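Local atomic coordinates of DNA damage response protein Rtt109, putative (Neosartorya fumigata, PDB entry 5ZB9), a protein that probably transfers the acetyl group of acetyl-CoA to lysine side chains of histone H3, acting together with the chaperone Asf1. Residues A[97-100]-A[101-104]; A[437-440]-A[441-445]; A[450-453]-A[454-458]. All coordinates share one frame; numbering follows the deposited sequence.

Overall arrangement
All three contacts are local, between residues a turn apart, and they lie near the surface. Interaction 1 is a 3-10 turn in the loop after strand 86-96; interactions 2 and 3 share helix 439-457, at its start and its end, with centres about 19 Å apart. Tyr99 of interaction 1 touches the start of the helix in interaction 2, whereas interaction 3 stands clear of both. Interaction 2 is the most exposed and interaction 3 is partly buried. Their chemistry follows their place: a histidine bonded back to a carbonyl in the loop, a threonine N-cap where the helix opens, and a carbonyl that accepts two hydrogen bonds, with a Schellman ending, where it closes.

Interaction 1: A[97-100]-A[101-104]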
ATOM      1  N   THR A  97     -12.868  -1.990  13.306  1.00 37.25           N
ATOM      2  CA  THR A  97     -14.290  -2.099  13.602  1.00 34.30           C
ATOM      3  C   THR A  97     -14.610  -1.371  14.897  1.00 37.37           C
ATOM      4  O   THR A  97     -15.724  -0.903  15.098  1.00 42.30           O
ATOM      5  CB  THR A  97     -14.733  -3.560  13.706  1.00 29.03           C
ATOM      6  OG1 THR A  97     -13.909  -4.241  14.659  1.00 31.82           O
ATOM      7  CG2 THR A  97     -14.610  -4.240  12.363  1.00 30.52           C
ATOM      8  N   GLY A  98     -13.617  -1.276  15.770  1.00 37.96           N
ATOM      9  CA  GLY A  98     -13.788  -0.595  17.033  1.00 38.20           C
ATOM     10  C   GLY A  98     -14.021  -1.553  18.181  1.00 43.49           C
ATOM     11  O   GLY A  98     -14.315  -1.122  19.294  1.00 47.27           O
ATOM     12  N   TYR A  99     -13.880  -2.852  17.918  1.00 44.91           N
ATOM     13  CA  TYR A  99     -14.162  -3.867  18.937  1.00 41.20           C
ATOM     14  C   TYR A  99     -12.907  -4.463  19.559  1.00 39.65           C
ATOM     15  O   TYR A  99     -12.983  -5.420  20.326  1.00 41.53           O
ATOM     16  CB  TYR A  99     -15.044  -4.970  18.343  1.00 30.00           C
ATOM     17  CG  TYR A  99     -16.387  -4.419  17.955  1.00 39.79           C
ATOM     18  CD1 TYR A  99     -17.319  -4.068  18.928  1.00 38.43           C
ATOM     19  CD2 TYR A  99     -16.708  -4.192  16.625  1.00 33.33           C
ATOM     20  CE1 TYR A  99     -18.545  -3.535  18.582  1.00 36.69           C
ATOM     21  CE2 TYR A  99     -17.932  -3.656  16.270  1.00 38.20           C
ATOM     22  CZ  TYR A  99     -18.846  -3.330  17.256  1.00 40.85           C
ATOM     23  OH  TYR A  99     -20.064  -2.797  16.907  1.00 42.12           O
ATOM     24  N   LEU A 100     -11.758  -3.874  19.249  1.00 40.25           N
ATOM     25  CA  LEU A 100     -10.493  -4.328  19.807  1.00 43.65           C
ATOM     26  C   LEU A 100     -10.489  -4.262  21.334  1.00 47.78           C
ATOM     27  O   LEU A 100      -9.781  -5.030  21.991  1.00 48.25           O
ATOM     28  CB  LEU A 100      -9.340  -3.501  19.240  1.00 47.45           C
ATOM     29  CG  LEU A 100      -7.938  -3.774  19.788  1.00 41.48           C
ATOM     30  CD1 LEU A 100      -7.570  -5.243  19.623  1.00 45.93           C
ATOM     31  CD2 LEU A 100      -6.918  -2.870  19.111  1.00 40.53           C
ATOM     32  N   HIS A 101     -11.289  -3.356  21.895  1.00 47.04           N
ATOM     33  CA  HIS A 101     -11.343  -3.184  23.349  1.00 46.86           C
ATOM     34  C   HIS A 101     -11.887  -4.425  24.074  1.00 48.86           C
ATOM     35  O   HIS A 101     -11.636  -4.612  25.264  1.00 48.84           O
ATOM     36  CB  HIS A 101     -12.183  -1.955  23.714  1.00 45.28           C
ATOM     37  CG  HIS A 101     -13.637  -2.094  23.392  1.00 44.02           C
ATOM     38  ND1 HIS A 101     -14.156  -1.801  22.150  1.00 46.43           N
ATOM     39  CD2 HIS A 101     -14.687  -2.477  24.156  1.00 51.85           C
ATOM     40  CE1 HIS A 101     -15.460  -2.015  22.158  1.00 45.67           C
ATOM     41  NE2 HIS A 101     -15.808  -2.421  23.365  1.00 47.75           N
ATOM     42  N   LEU A 102     -12.611  -5.277  23.352  1.00 46.95           N
ATOM     43  CA  LEU A 102     -13.133  -6.516  23.926  1.00 42.67           C
ATOM     44  C   LEU A 102     -12.044  -7.558  24.156  1.00 52.25           C
ATOM     45  O   LEU A 102     -12.324  -8.678  24.591  1.00 54.93           O
ATOM     46  CB  LEU A 102     -14.212  -7.108  23.025  1.00 40.57           C
ATOM     47  CG  LEU A 102     -15.407  -6.200  22.760  1.00 47.87           C
ATOM     48  CD1 LEU A 102     -16.366  -6.877  21.793  1.00 40.53           C
ATOM     49  CD2 LEU A 102     -16.093  -5.848  24.067  1.00 37.99           C
ATOM     50  N   LEU A 103     -10.803  -7.193  23.851  1.00 54.09           N
ATOM     51  CA  LEU A 103      -9.691  -8.107  24.032  1.00 53.75           C
ATOM     52  C   LEU A 103      -9.118  -7.951  25.423  1.00 62.68           C
ATOM     53  O   LEU A 103      -8.486  -6.939  25.732  1.00 66.58           O
ATOM     54  CB  LEU A 103      -8.608  -7.864  22.983  1.00 55.42           C
ATOM     55  CG  LEU A 103      -7.473  -8.888  22.997  1.00 60.05           C
ATOM     56  CD1 LEU A 103      -8.016 -10.303  22.819  1.00 46.28           C
ATOM     57  CD2 LEU A 103      -6.464  -8.557  21.922  1.00 56.69           C
ATOM     58  N   LYS A 104      -9.350  -8.960  26.258  1.00 66.73           N
ATOM     59  CA  LYS A 104      -8.862  -8.964  27.632  1.00 74.74           C
ATOM     60  C   LYS A 104      -7.345  -8.763  27.692  1.00 80.66           C
ATOM     61  O   LYS A 104      -6.589  -9.494  27.045  1.00 73.62           O
ATOM     62  CB  LYS A 104      -9.254 -10.271  28.326  1.00 78.76           C
ATOM     63  CG  LYS A 104     -10.757 -10.543  28.342  1.00 77.92           C
ATOM     64  CD  LYS A 104     -11.080 -11.799  29.141  1.00 75.08           C
ATOM     65  CE  LYS A 104     -12.583 -11.985  29.321  1.00 82.95           C
ATOM     66  NZ  LYS A 104     -13.295 -12.220  28.032  1.00 82.60           N
TER
HETATM   67  O   HOH W   1     -11.577  -0.933  20.170  1.00 46.45           O
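His101 folds back over the turn so that its imidazole meets the carbonyl of Gly98. From CB the side chain sets CG between the backbone N and the carbonyl carbon (chi1 67°), and this turns the ring toward the earlier residues. ND1 then donates to Gly98 O at 2.9 Å, a weak bond because the N-H is bent to 128°. His101 CE1 comes within 3.2 Å of the same Gly98 O and also lies near Tyr99 CA. One ring face carries Leu102 CG, 3.8 Å above the plane and displaced from the ring centre. Water 1 accepts from His101 N and gives a weak bond to Gly98 O, which also draws a weak bond from Asn154, so several bent or weak donors share this carbonyl. Gly98 itself has a positive phi (100°), where a CB would press on Thr97 O.

The other side chains pair three residues apart. Tyr99 and Leu102 run side by side, with Tyr99 CD1 4.1 Å from Leu102 CD1, while the Tyr99 hydroxyl is bonded to Phe436 O. Leu100 slants across Leu103, and Leu100 CD1 is 4.2 Å from Leu103 CD2. In the backbone, Leu102 N bonds to Tyr99 O at 3.1 Å and Leu103 N to Leu100 O at 3.0 Å.

Two successive i+3 to i backbone bonds mark a short 3-10 turn. This one follows strand 86-96 and borders the CoA site: the Leu100 side chain is about 4 Å from that of Leu112, which binds CoA in another structure of this protein.

Interaction 2: A[437-440]-A[441-445]; sequences NTKH and KAIAS
Thr438 overlaps Lys441 at the opening of helix 439-457. The two side chains cross at a slant: Thr438 OG1 lies 3.1 Å from Lys441 CG, and the Thr438 methyl CG2 reaches Lys441 CD at 4.1 Å. The same hydroxyl oxygen accepts from Lys441 N at 3.3 Å through a fairly straight N-H (163°). That makes Thr438 the N-cap, its side chain meeting an amide that lacks a carbonyl one turn earlier in the helix. With its first torsion at 72°, Thr438 OG1 sits between its own N and C and faces that amide. The Lys441 chain bends at its third and fourth torsions, and its NZ has a long, weak ion pair with Asp435.

Thr438 contributes its backbone as well: Ala442 N bonds to Thr438 O at 2.9 Å. From there the regular pattern continues, with Ile443 N to Lys439 O at 3.0 Å and Ala444 N to His440 O at 3.1 Å.

The next pair round the same turn is Lys439 and Ile443, which run alongside each other in a common direction. Lys439 CG is 3.9 Å from Ile443 CD1, so the aliphatic root of the lysine rests against the end of the isoleucine, and Ile443 CG1 sits close over Lys439 O.

Most of this turn is exposed, but its inner face is covered. Ala442 is buried against Val71 of strand 71-82, Tyr99 of the loop after strand 86-96, and Phe436. Ile443 also touches Val71, Lys439 meets Leu102, and the Ser445 hydroxyl bonds to Asp435 O, tying the helix start to the loop that leads into it.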
ATOM      1  N   ASN A 437     -22.486  -2.441  13.630  1.00 50.18           N
ATOM      2  CA  ASN A 437     -22.971  -1.388  14.523  1.00 50.27           C
ATOM      3  C   ASN A 437     -22.856  -1.702  16.008  1.00 47.55           C
ATOM      4  O   ASN A 437     -22.487  -0.838  16.799  1.00 56.90           O
ATOM      5  CB  ASN A 437     -24.423  -1.075  14.206  1.00 53.09           C
ATOM      6  CG  ASN A 437     -24.594  -0.499  12.830  1.00 67.79           C
ATOM      7  OD1 ASN A 437     -24.875  -1.213  11.867  1.00 65.04           O
ATOM      8  ND2 ASN A 437     -24.416   0.807  12.723  1.00 79.32           N
ATOM      9  N   THR A 438     -23.196  -2.930  16.387  1.00 45.50           N
ATOM     10  CA  THR A 438     -23.126  -3.332  17.790  1.00 48.70           C
ATOM     11  C   THR A 438     -22.260  -4.571  17.950  1.00 46.25           C
ATOM     12  O   THR A 438     -21.984  -5.274  16.974  1.00 44.57           O
ATOM     13  CB  THR A 438     -24.519  -3.627  18.371  1.00 50.11           C
ATOM     14  OG1 THR A 438     -25.012  -4.858  17.827  1.00 48.00           O
ATOM     15  CG2 THR A 438     -25.489  -2.501  18.042  1.00 43.69           C
ATOM     16  N   LYS A 439     -21.839  -4.834  19.180  1.00 41.60           N
ATOM     17  CA  LYS A 439     -21.039  -6.014  19.482  1.00 36.45           C
ATOM     18  C   LYS A 439     -21.690  -7.285  18.948  1.00 45.34           C
ATOM     19  O   LYS A 439     -21.047  -8.081  18.258  1.00 43.93           O
ATOM     20  CB  LYS A 439     -20.818  -6.135  20.988  1.00 31.57           C
ATOM     21  CG  LYS A 439     -20.112  -7.403  21.403  1.00 48.17           C
ATOM     22  CD  LYS A 439     -19.731  -7.385  22.873  1.00 45.85           C
ATOM     23  CE  LYS A 439     -20.960  -7.385  23.773  1.00 70.96           C
ATOM     24  NZ  LYS A 439     -20.584  -7.382  25.222  1.00 70.37           N
ATOM     25  N   HIS A 440     -22.976  -7.456  19.241  1.00 49.23           N
ATOM     26  CA  HIS A 440     -23.668  -8.686  18.868  0.50 47.27           C
ATOM     27  C   HIS A 440     -23.784  -8.844  17.355  1.00 43.50           C
ATOM     28  O   HIS A 440     -23.606  -9.946  16.834  1.00 47.94           O
ATOM     29  CB  HIS A 440     -25.054  -8.741  19.518  0.50 45.84           C
ATOM     30  CG  HIS A 440     -25.011  -8.871  21.009  0.50 45.01           C
ATOM     31  ND1 HIS A 440     -26.137  -8.774  21.799  0.50 50.30           N
ATOM     32  CD2 HIS A 440     -23.975  -9.085  21.855  0.50 45.79           C
ATOM     33  CE1 HIS A 440     -25.797  -8.923  23.067  0.50 50.50           C
ATOM     34  NE2 HIS A 440     -24.491  -9.113  23.127  0.50 54.47           N
ATOM     35  N   LYS A 441     -24.061  -7.753  16.651  1.00 45.58           N
ATOM     36  CA  LYS A 441     -24.187  -7.803  15.197  1.00 44.37           C
ATOM     37  C   LYS A 441     -22.839  -8.056  14.519  1.00 41.92           C
ATOM     38  O   LYS A 441     -22.771  -8.766  13.515  1.00 43.00           O
ATOM     39  CB  LYS A 441     -24.812  -6.508  14.674  1.00 45.99           C
ATOM     40  CG  LYS A 441     -26.178  -6.205  15.283  1.00 53.03           C
ATOM     41  CD  LYS A 441     -26.701  -4.835  14.871  1.00 61.94           C
ATOM     42  CE  LYS A 441     -27.982  -4.955  14.055  1.00 63.62           C
ATOM     43  NZ  LYS A 441     -27.802  -5.844  12.870  1.00 63.20           N
ATOM     44  N   ALA A 442     -21.774  -7.483  15.073  1.00 37.51           N
ATOM     45  CA  ALA A 442     -20.435  -7.656  14.519  1.00 39.46           C
ATOM     46  C   ALA A 442     -19.936  -9.089  14.716  1.00 36.98           C
ATOM     47  O   ALA A 442     -19.328  -9.680  13.819  1.00 32.79           O
ATOM     48  CB  ALA A 442     -19.463  -6.660  15.151  1.00 38.20           C
ATOM     49  N   ILE A 443     -20.195  -9.643  15.896  1.00 38.94           N
ATOM     50  CA  ILE A 443     -19.857 -11.033  16.168  1.00 36.89           C
ATOM     51  C   ILE A 443     -20.576 -11.964  15.195  1.00 38.49           C
ATOM     52  O   ILE A 443     -20.006 -12.952  14.732  1.00 45.50           O
ATOM     53  CB  ILE A 443     -20.203 -11.418  17.612  1.00 36.80           C
ATOM     54  CG1 ILE A 443     -19.214 -10.759  18.574  1.00 39.93           C
ATOM     55  CG2 ILE A 443     -20.170 -12.920  17.789  1.00 32.09           C
ATOM     56  CD1 ILE A 443     -19.509 -11.017  20.035  1.00 38.86           C
ATOM     57  N   ALA A 444     -21.817 -11.629  14.867  1.00 35.17           N
ATOM     58  CA  ALA A 444     -22.593 -12.423  13.925  1.00 36.00           C
ATOM     59  C   ALA A 444     -22.055 -12.260  12.507  1.00 36.18           C
ATOM     60  O   ALA A 444     -21.986 -13.222  11.737  1.00 39.74           O
ATOM     61  CB  ALA A 444     -24.060 -12.030  13.984  1.00 30.69           C
ATOM     62  N   SER A 445     -21.680 -11.034  12.164  1.00 37.62           N
ATOM     63  CA  SER A 445     -21.140 -10.751  10.841  1.00 36.79           C
ATOM     64  C   SER A 445     -19.824 -11.498  10.630  1.00 36.97           C
ATOM     65  O   SER A 445     -19.562 -12.014   9.543  1.00 30.46           O
ATOM     66  CB  SER A 445     -20.939  -9.249  10.659  1.00 38.69           C
ATOM     67  OG  SER A 445     -22.177  -8.565  10.659  1.00 41.39           O
TER

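Interaction 3: A[450-453]-A[454-458]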
ATOM      1  N   ALA A 450     -16.663 -15.646   7.942  1.00 30.66           N
ATOM      2  CA  ALA A 450     -15.687 -16.718   8.099  1.00 33.35           C
ATOM      3  C   ALA A 450     -16.169 -17.985   7.412  1.00 37.02           C
ATOM      4  O   ALA A 450     -15.389 -18.700   6.777  1.00 35.34           O
ATOM      5  CB  ALA A 450     -15.413 -16.982   9.575  1.00 28.15           C
ATOM      6  N   GLU A 451     -17.466 -18.251   7.532  1.00 38.72           N
ATOM      7  CA  GLU A 451     -18.067 -19.415   6.894  1.00 36.10           C
ATOM      8  C   GLU A 451     -18.126 -19.251   5.383  1.00 32.14           C
ATOM      9  O   GLU A 451     -17.873 -20.201   4.640  1.00 35.52           O
ATOM     10  CB  GLU A 451     -19.460 -19.663   7.457  1.00 39.07           C
ATOM     11  CG  GLU A 451     -19.447 -20.151   8.889  1.00 43.79           C
ATOM     12  CD  GLU A 451     -20.827 -20.161   9.508  1.00 54.60           C
ATOM     13  OE1 GLU A 451     -21.756 -19.596   8.891  1.00 54.00           O
ATOM     14  OE2 GLU A 451     -20.985 -20.733  10.610  1.00 64.49           O
ATOM     15  N   LYS A 452     -18.463 -18.044   4.935  1.00 31.99           N
ATOM     16  CA  LYS A 452     -18.510 -17.731   3.511  1.00 29.84           C
ATOM     17  C   LYS A 452     -17.151 -17.934   2.858  1.00 33.99           C
ATOM     18  O   LYS A 452     -17.047 -18.488   1.758  1.00 34.56           O
ATOM     19  CB  LYS A 452     -18.974 -16.293   3.301  1.00 29.02           C
ATOM     20  CG  LYS A 452     -18.990 -15.861   1.852  1.00 29.03           C
ATOM     21  CD  LYS A 452     -20.056 -16.598   1.082  1.00 37.01           C
ATOM     22  CE  LYS A 452     -20.035 -16.206  -0.383  1.00 39.34           C
ATOM     23  NZ  LYS A 452     -20.926 -17.088  -1.191  1.00 48.59           N
ATOM     24  N   VAL A 453     -16.108 -17.474   3.539  1.00 28.12           N
ATOM     25  CA  VAL A 453     -14.753 -17.648   3.041  1.00 34.10           C
ATOM     26  C   VAL A 453     -14.422 -19.131   2.931  1.00 31.04           C
ATOM     27  O   VAL A 453     -13.935 -19.589   1.895  1.00 33.49           O
ATOM     28  CB  VAL A 453     -13.726 -16.952   3.949  1.00 34.76           C
ATOM     29  CG1 VAL A 453     -12.318 -17.314   3.527  1.00 32.02           C
ATOM     30  CG2 VAL A 453     -13.922 -15.463   3.896  1.00 30.14           C
ATOM     31  N   ALA A 454     -14.705 -19.874   3.999  1.00 26.85           N
ATOM     32  CA  ALA A 454     -14.494 -21.320   4.026  1.00 29.17           C
ATOM     33  C   ALA A 454     -15.193 -22.004   2.861  1.00 33.63           C
ATOM     34  O   ALA A 454     -14.620 -22.879   2.216  1.00 38.80           O
ATOM     35  CB  ALA A 454     -14.976 -21.906   5.346  1.00 28.08           C
ATOM     36  N   SER A 455     -16.426 -21.594   2.582  1.00 32.02           N
ATOM     37  CA  SER A 455     -17.200 -22.171   1.492  0.50 35.03           C
ATOM     38  C   SER A 455     -16.558 -21.890   0.139  1.00 36.09           C
ATOM     39  O   SER A 455     -16.454 -22.781  -0.708  1.00 41.19           O
ATOM     40  CB  SER A 455     -18.632 -21.638   1.513  0.50 37.48           C
ATOM     41  OG  SER A 455     -19.241 -21.866   2.774  0.50 38.40           O
ATOM     42  N   LEU A 456     -16.133 -20.648  -0.063  1.00 37.04           N
ATOM     43  CA  LEU A 456     -15.514 -20.262  -1.331  1.00 35.06           C
ATOM     44  C   LEU A 456     -14.173 -20.966  -1.512  1.00 38.43           C
ATOM     45  O   LEU A 456     -13.771 -21.288  -2.629  1.00 36.15           O
ATOM     46  CB  LEU A 456     -15.319 -18.750  -1.401  1.00 36.27           C
ATOM     47  CG  LEU A 456     -16.561 -17.864  -1.381  1.00 41.06           C
ATOM     48  CD1 LEU A 456     -16.171 -16.438  -1.012  1.00 37.17           C
ATOM     49  CD2 LEU A 456     -17.246 -17.904  -2.732  1.00 37.58           C
ATOM     50  N   ALA A 457     -13.489 -21.193  -0.395  1.00 43.25           N
ATOM     51  CA  ALA A 457     -12.155 -21.788  -0.392  1.00 41.66           C
ATOM     52  C   ALA A 457     -12.191 -23.299  -0.534  1.00 43.96           C
ATOM     53  O   ALA A 457     -11.159 -23.925  -0.795  1.00 40.28           O
ATOM     54  CB  ALA A 457     -11.429 -21.421   0.889  1.00 36.34           C
ATOM     55  N   ASP A 458     -13.377 -23.874  -0.347  1.00 38.06           N
ATOM     56  CA  ASP A 458     -13.522 -25.314  -0.186  1.00 42.96           C
ATOM     57  C   ASP A 458     -12.599 -25.817   0.917  1.00 44.26           C
ATOM     58  O   ASP A 458     -11.789 -26.721   0.697  1.00 39.32           O
ATOM     59  CB  ASP A 458     -13.241 -26.058  -1.495  1.00 41.84           C
ATOM     60  CG  ASP A 458     -14.381 -25.946  -2.486  1.00 53.77           C
ATOM     61  OD1 ASP A 458     -15.509 -25.591  -2.069  1.00 52.05           O
ATOM     62  OD2 ASP A 458     -14.149 -26.223  -3.681  1.00 62.67           O
TER
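Ser455 grips the carbonyl of Glu451 twice in the last turns of helix 439-457. Its amide N donates to Glu451 O at 2.9 Å, and its hydroxyl OG donates to the same Glu451 O, also at 2.9 Å. The two donors come from opposite faces of the carbonyl plane; the hydroxyl stands 38° out of it. OG stands beside its own backbone N (chi1 -55°), turned away from its own carbonyl carbon, which brings it back to the oxygen one turn earlier. Ser455 was deposited in two conformers, so the hydroxyl bond is certain only for the conformer described.

The other hydrogen bonds are purely backbone. Ala454 N bonds to Ala450 O at 3.1 Å, Leu456 N to Lys452 O at 3.0 Å, and Ala457 N to Val453 O at 2.8 Å. Asp458 then leaves helical geometry with a positive phi (53°), and the bonds back into the last turn, the one from Asp458 N to Ser455 O weak, make the ending a Schellman motif.

Van der Waals contact joins the methylenes of Lys452 to Leu456, the two side chains slanting across each other. The lysine bends at its second torsion, bringing Lys452 CE to 3.9 Å from Leu456 CD1. Leu456 also packs on Asp423 and Ala427 of helix 421-432, where Lys452 meets Phe430; Val453 faces Ile28 of strand 22-35.

The chemistry thus divides around the helix. The side that meets strand 22-35 and helix 421-432 is mainly hydrocarbon (Val453, Leu456 and the methylenes of Lys452), whereas on the exposed side the serine turns inward to the backbone, and in this conformer the hydroxyl finds its acceptor within its own helix.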